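Local coordinates for plasmodesmata-located protein 5 (Arabidopsis thaliana, PDB 6GRE) that modulates cell-to-cell trafficking and supports innate immunity, lowering plasmodesmal permeability in response to salicylic acid by regulating callose deposition, at residues L122-Q127 and G197-L202; S34-T39 and T77-A82; S111-Q116 and S169-T174; P15-P20 and S91-G96. One frame throughout, in Å; residues are numbered along the deposited sequence. Where two conformers were deposited one is given.

Contact 1: residues L122-Q127 and G197-L202; sequences LNKCGQ and GGYVYL. With EDO (1,2-ethanediol), chain J; EDO (1,2-ethanediol), chain G.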
loop_
_atom_site.group_PDB
_atom_site.type_symbol
_atom_site.label_atom_id
_atom_site.label_comp_id
_atom_site.label_asym_id
_atom_site.label_seq_id
_atom_site.Cartn_x
_atom_site.Cartn_y
_atom_site.Cartn_z
ATOM N N LEU A 122 1.258 5.052 -9.518
ATOM C CA LEU A 122 1.919 4.214 -10.513
ATOM C C LEU A 122 0.896 3.270 -11.136
ATOM O O LEU A 122 0.155 2.589 -10.443
ATOM C CB LEU A 122 3.006 3.389 -9.827
ATOM C CG LEU A 122 3.627 2.266 -10.662
ATOM C CD1 LEU A 122 4.407 2.831 -11.831
ATOM C CD2 LEU A 122 4.561 1.419 -9.823
ATOM N N ASN A 123 0.855 3.216 -12.458
ATOM C CA ASN A 123 0.032 2.293 -13.214
ATOM C C ASN A 123 0.904 1.697 -14.313
ATOM O O ASN A 123 1.439 2.429 -15.146
ATOM C CB ASN A 123 -1.191 3.014 -13.771
ATOM C CG ASN A 123 -2.077 2.262 -14.733
ATOM O OD1 ASN A 123 -2.800 2.908 -15.480
ATOM N ND2 ASN A 123 -2.040 0.947 -14.741
ATOM N N LYS A 124 1.056 0.376 -14.320
ATOM C CA LYS A 124 1.751 -0.291 -15.412
ATOM C C LYS A 124 0.872 -1.428 -15.905
ATOM O O LYS A 124 0.218 -2.115 -15.107
ATOM C CB LYS A 124 3.106 -0.858 -14.985
ATOM C CG LYS A 124 3.914 -1.480 -16.115
ATOM C CD LYS A 124 5.368 -1.631 -15.859
ATOM C CE LYS A 124 6.073 -2.019 -17.143
ATOM N NZ LYS A 124 7.451 -2.488 -16.863
ATOM N N CYS A 125 0.771 -1.587 -17.218
ATOM C CA CYS A 125 0.050 -2.676 -17.867
ATOM C C CYS A 125 1.017 -3.659 -18.515
ATOM O O CYS A 125 2.080 -3.271 -19.025
ATOM C CB CYS A 125 -0.865 -2.190 -18.967
ATOM S SG CYS A 125 -2.138 -1.021 -18.422
ATOM N N GLY A 126 0.623 -4.927 -18.555
ATOM C CA GLY A 126 1.368 -5.942 -19.313
ATOM C C GLY A 126 1.114 -5.803 -20.798
ATOM O O GLY A 126 0.401 -4.906 -21.259
ATOM N N GLN A 127 1.676 -6.740 -21.584
ATOM C CA GLN A 127 1.471 -6.743 -23.042
ATOM C C GLN A 127 0.092 -7.314 -23.360
ATOM O O GLN A 127 -0.497 -8.023 -22.534
ATOM C CB GLN A 127 2.632 -7.438 -23.757
ATOM C CG GLN A 127 2.965 -8.834 -23.261
ATOM C CD GLN A 127 4.295 -9.284 -23.823
ATOM O OE1 GLN A 127 4.424 -9.562 -25.011
ATOM N NE2 GLN A 127 5.305 -9.330 -22.978
ATOM N N GLY A 197 -2.022 -8.829 -17.404
ATOM C CA GLY A 197 -1.743 -8.313 -16.098
ATOM C C GLY A 197 -1.598 -6.806 -16.106
ATOM O O GLY A 197 -1.499 -6.143 -17.149
ATOM N N GLY A 198 -1.617 -6.270 -14.902
ATOM C CA GLY A 198 -1.377 -4.851 -14.730
ATOM C C GLY A 198 -1.657 -4.452 -13.306
ATOM O O GLY A 198 -2.176 -5.231 -12.497
ATOM N N TYR A 199 -1.293 -3.231 -12.958
ATOM C CA TYR A 199 -1.468 -2.769 -11.602
ATOM C C TYR A 199 -1.716 -1.274 -11.582
ATOM O O TYR A 199 -1.183 -0.528 -12.409
ATOM C CB TYR A 199 -0.321 -3.129 -10.664
ATOM C CG TYR A 199 1.086 -2.890 -11.154
ATOM C CD1 TYR A 199 1.670 -1.629 -11.128
ATOM C CD2 TYR A 199 1.868 -3.948 -11.586
ATOM C CE1 TYR A 199 2.996 -1.435 -11.497
ATOM C CE2 TYR A 199 3.184 -3.767 -11.984
ATOM C CZ TYR A 199 3.739 -2.503 -11.944
ATOM O OH TYR A 199 5.049 -2.367 -12.361
ATOM N N VAL A 200 -2.538 -0.828 -10.636
ATOM C CA VAL A 200 -2.807 0.562 -10.388
ATOM C C VAL A 200 -2.598 0.802 -8.905
ATOM O O VAL A 200 -3.342 0.243 -8.071
ATOM C CB VAL A 200 -4.249 0.955 -10.748
ATOM C CG1 VAL A 200 -4.583 2.366 -10.325
ATOM C CG2 VAL A 200 -4.524 0.772 -12.217
ATOM N N TYR A 201 -1.686 1.690 -8.558
ATOM C CA TYR A 201 -1.412 2.104 -7.199
ATOM C C TYR A 201 -1.842 3.560 -7.089
ATOM O O TYR A 201 -1.231 4.428 -7.752
ATOM C CB TYR A 201 0.078 1.924 -6.855
ATOM C CG TYR A 201 0.489 0.484 -6.708
ATOM C CD1 TYR A 201 0.311 -0.193 -5.506
ATOM C CD2 TYR A 201 0.971 -0.232 -7.782
ATOM C CE1 TYR A 201 0.616 -1.534 -5.368
ATOM C CE2 TYR A 201 1.281 -1.583 -7.673
ATOM C CZ TYR A 201 1.049 -2.236 -6.477
ATOM O OH TYR A 201 1.373 -3.560 -6.414
ATOM N N LEU A 202 -2.867 3.801 -6.272
ATOM C CA LEU A 202 -3.264 5.146 -5.876
ATOM C C LEU A 202 -2.688 5.415 -4.502
ATOM O O LEU A 202 -2.188 4.540 -3.807
ATOM C CB LEU A 202 -4.780 5.273 -5.871
ATOM C CG LEU A 202 -5.487 4.859 -7.155
ATOM C CD1 LEU A 202 -6.993 5.094 -7.022
ATOM C CD2 LEU A 202 -4.922 5.561 -8.394
HETATM C C1 EDO J . 3.996 -4.514 -21.487
HETATM O O1 EDO J . 4.503 -3.971 -20.270
HETATM C C2 EDO J . 3.336 -3.490 -22.376
HETATM O O2 EDO J . 3.120 -3.951 -23.718
HETATM C C1 EDO G . 7.488 -4.419 -13.726
HETATM O O1 EDO G . 6.202 -4.781 -13.200
HETATM C C2 EDO G . 7.615 -4.914 -15.161
HETATM O O2 EDO G . 7.887 -6.319 -15.188
#

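Contact 2: residues S34-T39 and T77-A82; sequences SFVTST and TCVSSA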
loop_
_atom_site.group_PDB
_atom_site.type_symbol
_atom_site.label_atom_id
_atom_site.label_comp_id
_atom_site.label_asym_id
_atom_site.label_seq_id
_atom_site.Cartn_x
_atom_site.Cartn_y
_atom_site.Cartn_z
ATOM N N SER A 34 8.905 -0.076 15.909
ATOM C CA SER A 34 7.597 -0.436 16.452
ATOM C C SER A 34 6.743 -1.172 15.411
ATOM O O SER A 34 5.966 -2.053 15.788
ATOM C CB SER A 34 6.877 0.759 16.954
ATOM O OG SER A 34 7.569 1.264 18.083
ATOM N N PHE A 35 6.822 -0.735 14.149
ATOM C CA PHE A 35 6.099 -1.403 13.056
ATOM C C PHE A 35 6.484 -2.880 13.040
ATOM O O PHE A 35 5.623 -3.779 12.991
ATOM C CB PHE A 35 6.448 -0.836 11.676
ATOM C CG PHE A 35 5.947 0.538 11.311
ATOM C CD1 PHE A 35 4.961 1.189 12.027
ATOM C CD2 PHE A 35 6.482 1.169 10.200
ATOM C CE1 PHE A 35 4.493 2.429 11.620
ATOM C CE2 PHE A 35 6.039 2.423 9.816
ATOM C CZ PHE A 35 5.050 3.048 10.528
ATOM N N VAL A 36 7.789 -3.141 13.053
ATOM C CA VAL A 36 8.301 -4.501 12.982
ATOM C C VAL A 36 7.737 -5.332 14.147
ATOM O O VAL A 36 7.217 -6.400 13.946
ATOM C CB VAL A 36 9.840 -4.532 12.976
ATOM C CG1 VAL A 36 10.356 -5.944 13.205
ATOM C CG2 VAL A 36 10.428 -3.947 11.707
ATOM N N THR A 37 7.833 -4.808 15.371
ATOM C CA THR A 37 7.318 -5.456 16.566
ATOM C C THR A 37 5.837 -5.828 16.433
ATOM O O THR A 37 5.423 -6.914 16.829
ATOM C CB THR A 37 7.478 -4.526 17.772
ATOM O OG1 THR A 37 8.881 -4.288 17.851
ATOM C CG2 THR A 37 6.950 -5.109 19.063
ATOM N N SER A 38 5.043 -4.883 15.923
ATOM C CA SER A 38 3.593 -4.978 15.860
ATOM C C SER A 38 3.122 -6.103 14.917
ATOM O O SER A 38 2.025 -6.623 15.093
ATOM C CB SER A 38 3.025 -3.636 15.453
ATOM O OG SER A 38 1.607 -3.642 15.463
ATOM N N THR A 39 3.949 -6.489 13.944
ATOM C CA THR A 39 3.552 -7.481 12.934
ATOM C C THR A 39 3.271 -8.846 13.576
ATOM O O THR A 39 2.594 -9.675 12.975
ATOM C CB THR A 39 4.615 -7.627 11.849
ATOM O OG1 THR A 39 5.810 -8.140 12.440
ATOM C CG2 THR A 39 4.926 -6.325 11.149
ATOM N N THR A 77 8.663 -10.358 7.919
ATOM C CA THR A 77 9.734 -10.356 6.937
ATOM C C THR A 77 9.593 -9.166 5.983
ATOM O O THR A 77 10.564 -8.472 5.659
ATOM C CB THR A 77 9.774 -11.673 6.158
ATOM O OG1 THR A 77 10.005 -12.706 7.127
ATOM C CG2 THR A 77 10.839 -11.678 5.084
ATOM N N CYS A 78 8.364 -8.949 5.510
ATOM C CA CYS A 78 8.099 -7.873 4.565
ATOM C C CYS A 78 8.362 -6.511 5.216
ATOM O O CYS A 78 9.039 -5.675 4.648
ATOM C CB CYS A 78 6.670 -7.953 4.044
ATOM S SG CYS A 78 6.366 -6.835 2.653
ATOM N N VAL A 79 7.778 -6.297 6.383
ATOM C CA VAL A 79 7.851 -4.998 7.032
ATOM C C VAL A 79 9.301 -4.703 7.434
ATOM O O VAL A 79 9.766 -3.581 7.282
ATOM C CB VAL A 79 6.874 -4.914 8.213
ATOM C CG1 VAL A 79 7.109 -3.678 9.067
ATOM C CG2 VAL A 79 5.444 -4.946 7.709
ATOM N N SER A 80 10.015 -5.727 7.914
ATOM C CA SER A 80 11.430 -5.569 8.238
ATOM C C SER A 80 12.214 -5.093 7.015
ATOM O O SER A 80 13.046 -4.191 7.131
ATOM C CB SER A 80 12.006 -6.848 8.764
ATOM O OG SER A 80 11.457 -7.147 10.031
ATOM N N SER A 81 11.948 -5.717 5.859
ATOM C CA SER A 81 12.602 -5.388 4.621
ATOM C C SER A 81 12.240 -3.961 4.195
ATOM O O SER A 81 13.087 -3.201 3.705
ATOM C CB SER A 81 12.274 -6.390 3.533
ATOM O OG SER A 81 12.815 -5.951 2.301
ATOM N N ALA A 82 10.965 -3.595 4.358
ATOM C CA ALA A 82 10.535 -2.262 3.993
ATOM C C ALA A 82 11.308 -1.236 4.831
ATOM O O ALA A 82 11.753 -0.239 4.306
ATOM C CB ALA A 82 9.040 -2.116 4.172
#

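Contact 3: residues S111-Q116 and S169-T174; sequences SFLGVQ and SGDLST. With NAG (2-acetamido-2-deoxy-beta-D-glucopyranose), chain F.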
loop_
_atom_site.group_PDB
_atom_site.type_symbol
_atom_site.label_atom_id
_atom_site.label_comp_id
_atom_site.label_asym_id
_atom_site.label_seq_id
_atom_site.Cartn_x
_atom_site.Cartn_y
_atom_site.Cartn_z
ATOM N N SER A 111 -0.752 13.698 10.833
ATOM C CA SER A 111 -1.609 12.538 10.668
ATOM C C SER A 111 -2.198 12.531 9.253
ATOM O O SER A 111 -2.596 13.561 8.719
ATOM C CB SER A 111 -2.684 12.506 11.690
ATOM O OG SER A 111 -3.464 11.328 11.577
ATOM N N PHE A 112 -2.226 11.338 8.649
ATOM C CA PHE A 112 -2.933 11.110 7.380
ATOM C C PHE A 112 -4.056 10.087 7.595
ATOM O O PHE A 112 -4.664 9.662 6.613
ATOM C CB PHE A 112 -1.968 10.639 6.280
ATOM C CG PHE A 112 -1.075 9.490 6.683
ATOM C CD1 PHE A 112 -1.514 8.178 6.646
ATOM C CD2 PHE A 112 0.219 9.729 7.121
ATOM C CE1 PHE A 112 -0.695 7.130 7.044
ATOM C CE2 PHE A 112 1.044 8.686 7.513
ATOM C CZ PHE A 112 0.590 7.380 7.468
ATOM N N LEU A 113 -4.359 9.695 8.841
ATOM C CA LEU A 113 -5.375 8.650 9.100
ATOM C C LEU A 113 -6.753 9.143 8.680
ATOM O O LEU A 113 -7.217 10.239 9.069
ATOM C CB LEU A 113 -5.421 8.233 10.568
ATOM C CG LEU A 113 -4.155 7.632 11.149
ATOM C CD1 LEU A 113 -4.402 7.231 12.592
ATOM C CD2 LEU A 113 -3.655 6.427 10.350
ATOM N N GLY A 114 -7.425 8.323 7.863
ATOM C CA GLY A 114 -8.759 8.621 7.410
ATOM C C GLY A 114 -8.851 9.756 6.406
ATOM O O GLY A 114 -9.942 10.227 6.083
ATOM N N VAL A 115 -7.701 10.198 5.868
ATOM C CA VAL A 115 -7.687 11.188 4.821
ATOM C C VAL A 115 -7.712 10.463 3.473
ATOM O O VAL A 115 -6.766 9.749 3.117
ATOM C CB VAL A 115 -6.470 12.126 4.928
ATOM C CG1 VAL A 115 -6.465 13.171 3.831
ATOM C CG2 VAL A 115 -6.433 12.785 6.310
ATOM N N GLN A 116 -8.778 10.654 2.728
ATOM C CA GLN A 116 -8.906 10.063 1.392
ATOM C C GLN A 116 -7.815 10.627 0.484
ATOM O O GLN A 116 -7.469 11.821 0.555
ATOM C CB GLN A 116 -10.284 10.357 0.788
ATOM C CG GLN A 116 -10.534 9.764 -0.584
ATOM C CD GLN A 116 -10.370 8.263 -0.630
ATOM O OE1 GLN A 116 -9.257 7.738 -0.688
ATOM N NE2 GLN A 116 -11.493 7.575 -0.649
ATOM N N SER A 169 -5.612 1.118 2.096
ATOM C CA SER A 169 -4.949 1.480 3.315
ATOM C C SER A 169 -5.944 1.305 4.477
ATOM O O SER A 169 -7.078 1.740 4.389
ATOM C CB SER A 169 -4.452 2.877 3.170
ATOM O OG SER A 169 -3.577 3.249 4.224
ATOM N N GLY A 170 -5.448 0.739 5.576
ATOM C CA GLY A 170 -6.282 0.276 6.697
ATOM C C GLY A 170 -6.956 1.405 7.435
ATOM O O GLY A 170 -7.864 1.132 8.219
ATOM N N ASP A 171 -6.532 2.657 7.204
ATOM C CA ASP A 171 -7.100 3.807 7.892
ATOM C C ASP A 171 -8.365 4.330 7.213
ATOM O O ASP A 171 -9.060 5.170 7.800
ATOM C CB ASP A 171 -6.096 4.949 7.974
ATOM C CG ASP A 171 -5.695 5.439 6.607
ATOM O OD1 ASP A 171 -5.098 4.602 5.854
ATOM O OD2 ASP A 171 -6.036 6.581 6.257
ATOM N N LEU A 172 -8.673 3.872 5.989
ATOM C CA LEU A 172 -9.836 4.347 5.263
ATOM C C LEU A 172 -11.096 3.705 5.849
ATOM O O LEU A 172 -11.077 2.544 6.220
ATOM C CB LEU A 172 -9.776 3.990 3.776
ATOM C CG LEU A 172 -8.677 4.661 2.947
ATOM C CD1 LEU A 172 -8.937 4.439 1.466
ATOM C CD2 LEU A 172 -8.583 6.128 3.261
ATOM N N SER A 173 -12.180 4.482 5.819
ATOM C CA SER A 173 -13.493 3.944 6.171
ATOM C C SER A 173 -13.965 2.985 5.080
ATOM O O SER A 173 -13.424 2.936 3.979
ATOM C CB SER A 173 -14.499 5.029 6.344
ATOM O OG SER A 173 -14.806 5.620 5.095
ATOM N N THR A 174 -15.044 2.262 5.364
ATOM C CA THR A 174 -15.639 1.396 4.361
ATOM C C THR A 174 -15.953 2.157 3.073
ATOM O O THR A 174 -15.617 1.703 1.952
ATOM C CB THR A 174 -16.916 0.717 4.878
ATOM O OG1 THR A 174 -16.516 0.051 6.063
ATOM C CG2 THR A 174 -17.490 -0.272 3.898
HETATM C C1 NAG F . -5.194 4.054 15.331
HETATM C C2 NAG F . -6.629 3.658 14.976
HETATM C C3 NAG F . -7.566 3.798 16.183
HETATM C C4 NAG F . -6.931 3.327 17.499
HETATM C C5 NAG F . -5.506 3.876 17.671
HETATM C C6 NAG F . -4.815 3.432 18.966
HETATM C C7 NAG F . -6.968 4.163 12.554
HETATM C C8 NAG F . -7.677 5.115 11.621
HETATM N N2 NAG F . -7.134 4.455 13.872
HETATM O O3 NAG F . -8.735 3.023 15.912
HETATM O O4 NAG F . -7.750 3.741 18.600
HETATM O O5 NAG F . -4.736 3.450 16.546
HETATM O O6 NAG F . -4.196 2.154 18.774
HETATM O O7 NAG F . -6.297 3.204 12.127
#

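Contact 4: residues P15-P20 and S91-G96; sequences PAKFSP and SNSYSG. With NAG (2-acetamido-2-deoxy-beta-D-glucopyranose), chain C.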
loop_
_atom_site.group_PDB
_atom_site.type_symbol
_atom_site.label_atom_id
_atom_site.label_comp_id
_atom_site.label_asym_id
_atom_site.label_seq_id
_atom_site.Cartn_x
_atom_site.Cartn_y
_atom_site.Cartn_z
ATOM N N PRO A 15 10.415 16.203 -0.492
ATOM C CA PRO A 15 11.534 17.142 -0.596
ATOM C C PRO A 15 12.016 17.692 0.751
ATOM O O PRO A 15 13.214 17.806 0.963
ATOM C CB PRO A 15 10.953 18.287 -1.431
ATOM C CG PRO A 15 9.956 17.594 -2.331
ATOM C CD PRO A 15 9.357 16.489 -1.476
ATOM N N ALA A 16 11.073 18.014 1.634
ATOM C CA ALA A 16 11.384 18.567 2.953
ATOM C C ALA A 16 12.081 17.503 3.810
ATOM O O ALA A 16 11.610 16.367 3.894
ATOM C CB ALA A 16 10.142 19.082 3.623
ATOM N N LYS A 17 13.186 17.913 4.452
ATOM C CA LYS A 17 14.050 17.044 5.266
ATOM C C LYS A 17 14.070 17.528 6.717
ATOM O O LYS A 17 13.996 18.729 6.989
ATOM C CB LYS A 17 15.494 17.020 4.759
ATOM C CG LYS A 17 15.696 16.760 3.273
ATOM C CD LYS A 17 14.936 15.559 2.752
ATOM C CE LYS A 17 15.203 15.284 1.291
ATOM N NZ LYS A 17 16.485 14.571 1.099
ATOM N N PHE A 18 14.199 16.566 7.638
ATOM C CA PHE A 18 14.374 16.838 9.057
ATOM C C PHE A 18 15.869 17.019 9.313
ATOM O O PHE A 18 16.674 16.677 8.451
ATOM C CB PHE A 18 13.796 15.718 9.920
ATOM C CG PHE A 18 14.256 14.327 9.566
ATOM C CD1 PHE A 18 15.534 13.904 9.872
ATOM C CD2 PHE A 18 13.396 13.433 8.951
ATOM C CE1 PHE A 18 15.948 12.618 9.567
ATOM C CE2 PHE A 18 13.810 12.145 8.660
ATOM C CZ PHE A 18 15.082 11.738 8.967
ATOM N N SER A 19 16.217 17.560 10.484
ATOM C CA SER A 19 17.608 17.884 10.769
ATOM C C SER A 19 18.308 16.664 11.357
ATOM O O SER A 19 17.682 15.845 12.022
ATOM C CB SER A 19 17.735 19.094 11.660
ATOM O OG SER A 19 16.729 19.113 12.659
ATOM N N PRO A 20 19.632 16.526 11.132
ATOM C CA PRO A 20 20.403 15.382 11.625
ATOM C C PRO A 20 20.366 15.245 13.150
ATOM O O PRO A 20 20.589 16.227 13.881
ATOM C CB PRO A 20 21.841 15.684 11.168
ATOM C CG PRO A 20 21.857 17.184 10.951
ATOM C CD PRO A 20 20.474 17.504 10.427
ATOM N N SER A 91 15.992 8.558 3.003
ATOM C CA SER A 91 16.971 9.154 3.933
ATOM C C SER A 91 16.287 10.105 4.930
ATOM O O SER A 91 15.540 9.660 5.833
ATOM C CB SER A 91 18.100 9.813 3.165
ATOM O OG SER A 91 17.636 10.904 2.396
ATOM N N ASN A 92 16.509 11.414 4.787
ATOM C CA ASN A 92 16.093 12.338 5.832
ATOM C C ASN A 92 14.785 13.071 5.489
ATOM O O ASN A 92 14.505 14.103 6.068
ATOM C CB ASN A 92 17.230 13.307 6.178
ATOM C CG ASN A 92 17.678 14.148 5.009
ATOM O OD1 ASN A 92 17.303 13.888 3.871
ATOM N ND2 ASN A 92 18.472 15.173 5.285
ATOM N N SER A 93 13.943 12.478 4.628
ATOM C CA SER A 93 12.621 13.029 4.334
ATOM C C SER A 93 11.713 12.949 5.560
ATOM O O SER A 93 11.684 11.931 6.221
ATOM C CB SER A 93 11.983 12.299 3.181
ATOM O OG SER A 93 12.616 12.633 1.962
ATOM N N TYR A 94 10.937 14.005 5.810
ATOM C CA TYR A 94 9.909 13.970 6.824
ATOM C C TYR A 94 8.858 12.908 6.474
ATOM O O TYR A 94 8.372 12.214 7.358
ATOM C CB TYR A 94 9.175 15.304 6.961
ATOM C CG TYR A 94 9.872 16.317 7.838
ATOM C CD1 TYR A 94 9.896 16.163 9.210
ATOM C CD2 TYR A 94 10.446 17.448 7.290
ATOM C CE1 TYR A 94 10.524 17.091 10.032
ATOM C CE2 TYR A 94 11.070 18.387 8.095
ATOM C CZ TYR A 94 11.113 18.203 9.460
ATOM O OH TYR A 94 11.730 19.147 10.241
ATOM N N SER A 95 8.515 12.800 5.180
ATOM C CA SER A 95 7.466 11.871 4.731
ATOM C C SER A 95 8.085 10.767 3.866
ATOM O O SER A 95 8.860 11.034 2.954
ATOM C CB SER A 95 6.375 12.618 3.992
ATOM O OG SER A 95 6.079 13.864 4.618
ATOM N N GLY A 96 7.734 9.511 4.163
ATOM C CA GLY A 96 8.220 8.388 3.417
ATOM C C GLY A 96 7.105 7.357 3.278
ATOM O O GLY A 96 6.360 7.101 4.225
HETATM C C1 NAG C . 5.990 19.153 8.456
HETATM C C2 NAG C . 5.418 20.324 9.250
HETATM C C3 NAG C . 5.198 21.524 8.351
HETATM C C4 NAG C . 6.495 21.861 7.645
HETATM C C5 NAG C . 7.128 20.634 6.972
HETATM C C6 NAG C . 8.553 20.915 6.524
HETATM C C7 NAG C . 4.039 19.700 11.155
HETATM C C8 NAG C . 2.662 19.401 11.653
HETATM N N2 NAG C . 4.150 20.010 9.872
HETATM O O3 NAG C . 4.767 22.616 9.169
HETATM O O4 NAG C . 6.250 22.886 6.668
HETATM O O5 NAG C . 7.223 19.529 7.874
HETATM O O6 NAG C . 9.365 21.275 7.660
HETATM O O7 NAG C . 5.016 19.659 11.900
HETATM O O HOH W 1 15.059 12.182 0.823
HETATM O O HOH W 2 13.534 18.495 12.251
#

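Contact 1: residues L122-Q127 and G197-L202
At the edge of the five-stranded antiparallel sheet in the second Gnk2-homologous (DUF26) domain, Leu122 to Cys125 of strand 120-125 run against Tyr201 to Gly198 of strand 198-202. Hydrogen-bonded pairs (Leu122 with Tyr201, Lys124 with Tyr199) alternate with non-hydrogen-bonded ones (Asn123 with Val200, Cys125 with Gly198), and Gly126 N prolongs the ladder with a 2.8 Å bond to Gly197 O. The carbonyl of Tyr199 is gripped twice. Lys124 N meets Tyr199 O in the carbonyl plane at 3.1 Å, whereas Asn123 ND2, 2.9 Å from the same oxygen, comes from above, 42° out of that plane. With CG anti to the backbone N (chi1 172°), Asn123 lays its amide across to the partner strand, where ND2 also rests 3.5 Å from Val200 CG2. On the opposite face, the Tyr199 ring lies beside the Lys124 chain. Tyr199 CG sits between backbone N and carbonyl carbon (chi1 46°), bringing Tyr199 CZ within 3.5 Å of Lys124 CB. Leu122 CD2 meets Tyr199 CE1 obliquely at 3.7 Å, and Tyr199 OH shares a hydrogen bond with a bound ethanediol. Tyr201 OH instead pairs with Arg208. Helix 174-192 covers the Asn123 and Val200 face, and its Cys192 forms a disulfide with Cys125. A helix packed across an antiparallel sheet and tied to its edge strand by a disulfide is characteristic of the cysteine-rich Gnk2-like fold.

Contact 2: residues S34-T39 and T77-A82
The ring of Phe35, the one aromatic group in these two segments, stands off from the partner helix and meets it through its stem: Phe35 CB lies 3.9 Å from Val79 CG1. CG is anti to the carbonyl carbon (chi1 -71°), which carries the ring away from the helix interface to meet Phe47 of strand 44-49 and Ile105 of strand 103-108. What remains between helices 23-38 and 72-90 is an antiparallel packing of small side chains, the axes of the short segments 34-38 and 77-82 lying 8.9 Å apart at 173°. Val79 is its centre. Its CG1 branch touches Phe35 CB and, more loosely, Val36 CG2, which is 4.2 Å from Val79 CG1. Its CG2 branch meets the methyl of Thr39 tip to tip, Thr39 CG2 to Val79 CG2 measuring 3.7 Å. Thr39 can present that methyl because its hydroxyl is turned back: OG1, between backbone N and carbonyl carbon (chi1 64°), donates to Val36 O at 2.7 Å, in the carbonyl plane. The same carbonyl also accepts from Thr39 N. At the other flank Val36 CG1 touches Ser80 OG at 3.6 Å, while that hydroxyl is bonded to Ser76 O. Between 34-39 and 77-82 the join in this first Gnk2-homologous domain therefore rests on van der Waals packing, supplemented just outside by a hydrogen bond between Thr39 OG1 and Ser76 OG of helix 72-90.

Contact 3: residues S111-Q116 and S169-T174
The junction between the two Gnk2-homologous domains, beside a bound N-acetylglucosamine, is held where the type II turn Phe112-Val115 receives the carboxylate of Asp171. The turn belongs to the connection from strand 103-108 of one sheet to strand 120-125 of the other; Asp171 belongs to a type I turn, Ser169-Leu172, between strand 162-168 and helix 174-192. Gly114 N, in the middle of the first turn, donates to Asp171 OD2 at 2.7 Å, using the anti lone pair of that oxygen. Asp171 CG, between backbone N and carbonyl carbon (chi1 62°), turns the carboxylate toward the 112-115 turn. The other carboxylate oxygen, OD1, is secured locally: Ser169 OG donates to Asp171 OD1 at 2.6 Å, nearly along the C-O axis. Asp171 OD2 also lies 3.4 Å from Phe112 O, two acceptors whose closeness is consistent with Lys204 NZ serving both, as a salt bridge to the former and a hydrogen bond to the latter. The salt bridge would probably favour the charged form of Asp171; Lys204 NZ also hydrogen-bonds Val115 O. The bent chain of Gln116 crosses Leu172 at about a right angle, Gln116 OE1 lying 4.0 Å from Leu172 CD1, its amide held by Gln176. On the sugar side, Leu113 CD2 touches Asp171 CB at 3.7 Å. Tyr44 hydrogen-bonds the sugar, whose acetyl methyl C8 stands 4.0 Å from both Leu113 CB and Asp171 CB.

Contact 4: residues P15-P20 and S91-G96
Two loops of the first Gnk2-homologous domain, 15-20 and 91-96, cross with their touching parts 101° apart and join through a single backbone bridge between Lys17 and Ser93. Tyr94 N donates to Ala16 O at 3.1 Å and Phe18 N to Asn92 O at 2.9 Å. That second carbonyl oxygen also lies over one face of the Phe18 ring, offset to its rim, and Asn92 CB makes a CH-pi contact 4.0 Å from the ring centroid. Phe18 CB lies over a face of Tyr94, 3.9 Å from its centroid, while Phe18 CG, between backbone N and carbonyl carbon (chi1 52°), directs the ring over Asn92 with its edge to that same Tyr94 face, a T-shaped pair with planes at 79°. The opposite face of Tyr94 carries O5 of a bound N-acetylglucosamine, and Ala16 CB touches C6 of the sugar at 3.8 Å. Tyr24 meets both rings. Lys17 crosses Asn92 at about a right angle; its NZ donates to Asn92 OD1 at 3.0 Å, in the carbonyl plane. Ser93 OG is hydrogen-bonded to Ser14 O; a water accepts from Lys17 NZ at 2.8 Å and donates to Ser93 OG at 2.7 Å.

The four contacts illustrate how chemistry follows place in a tandem fold. Contact 2 is the buried one, apolar packing between helices; the others are partly buried and rely on hydrogen bonds. Contact 1 belongs to the second domain and is a regular strand ladder, whereas contact 4, in the first domain, joins irregular loops through backbone bonds, rings and water. Contact 2 joins helices 23-38 and 72-90 themselves, and contact 4 the loop before the first to the loop after the second. Contact 3 alone is built on a carboxylate and lies where the two sheets are connected. Contacts 3 and 4 both border sugars, though with different groups: a leucine and an aspartate in one, a tyrosine face in the other.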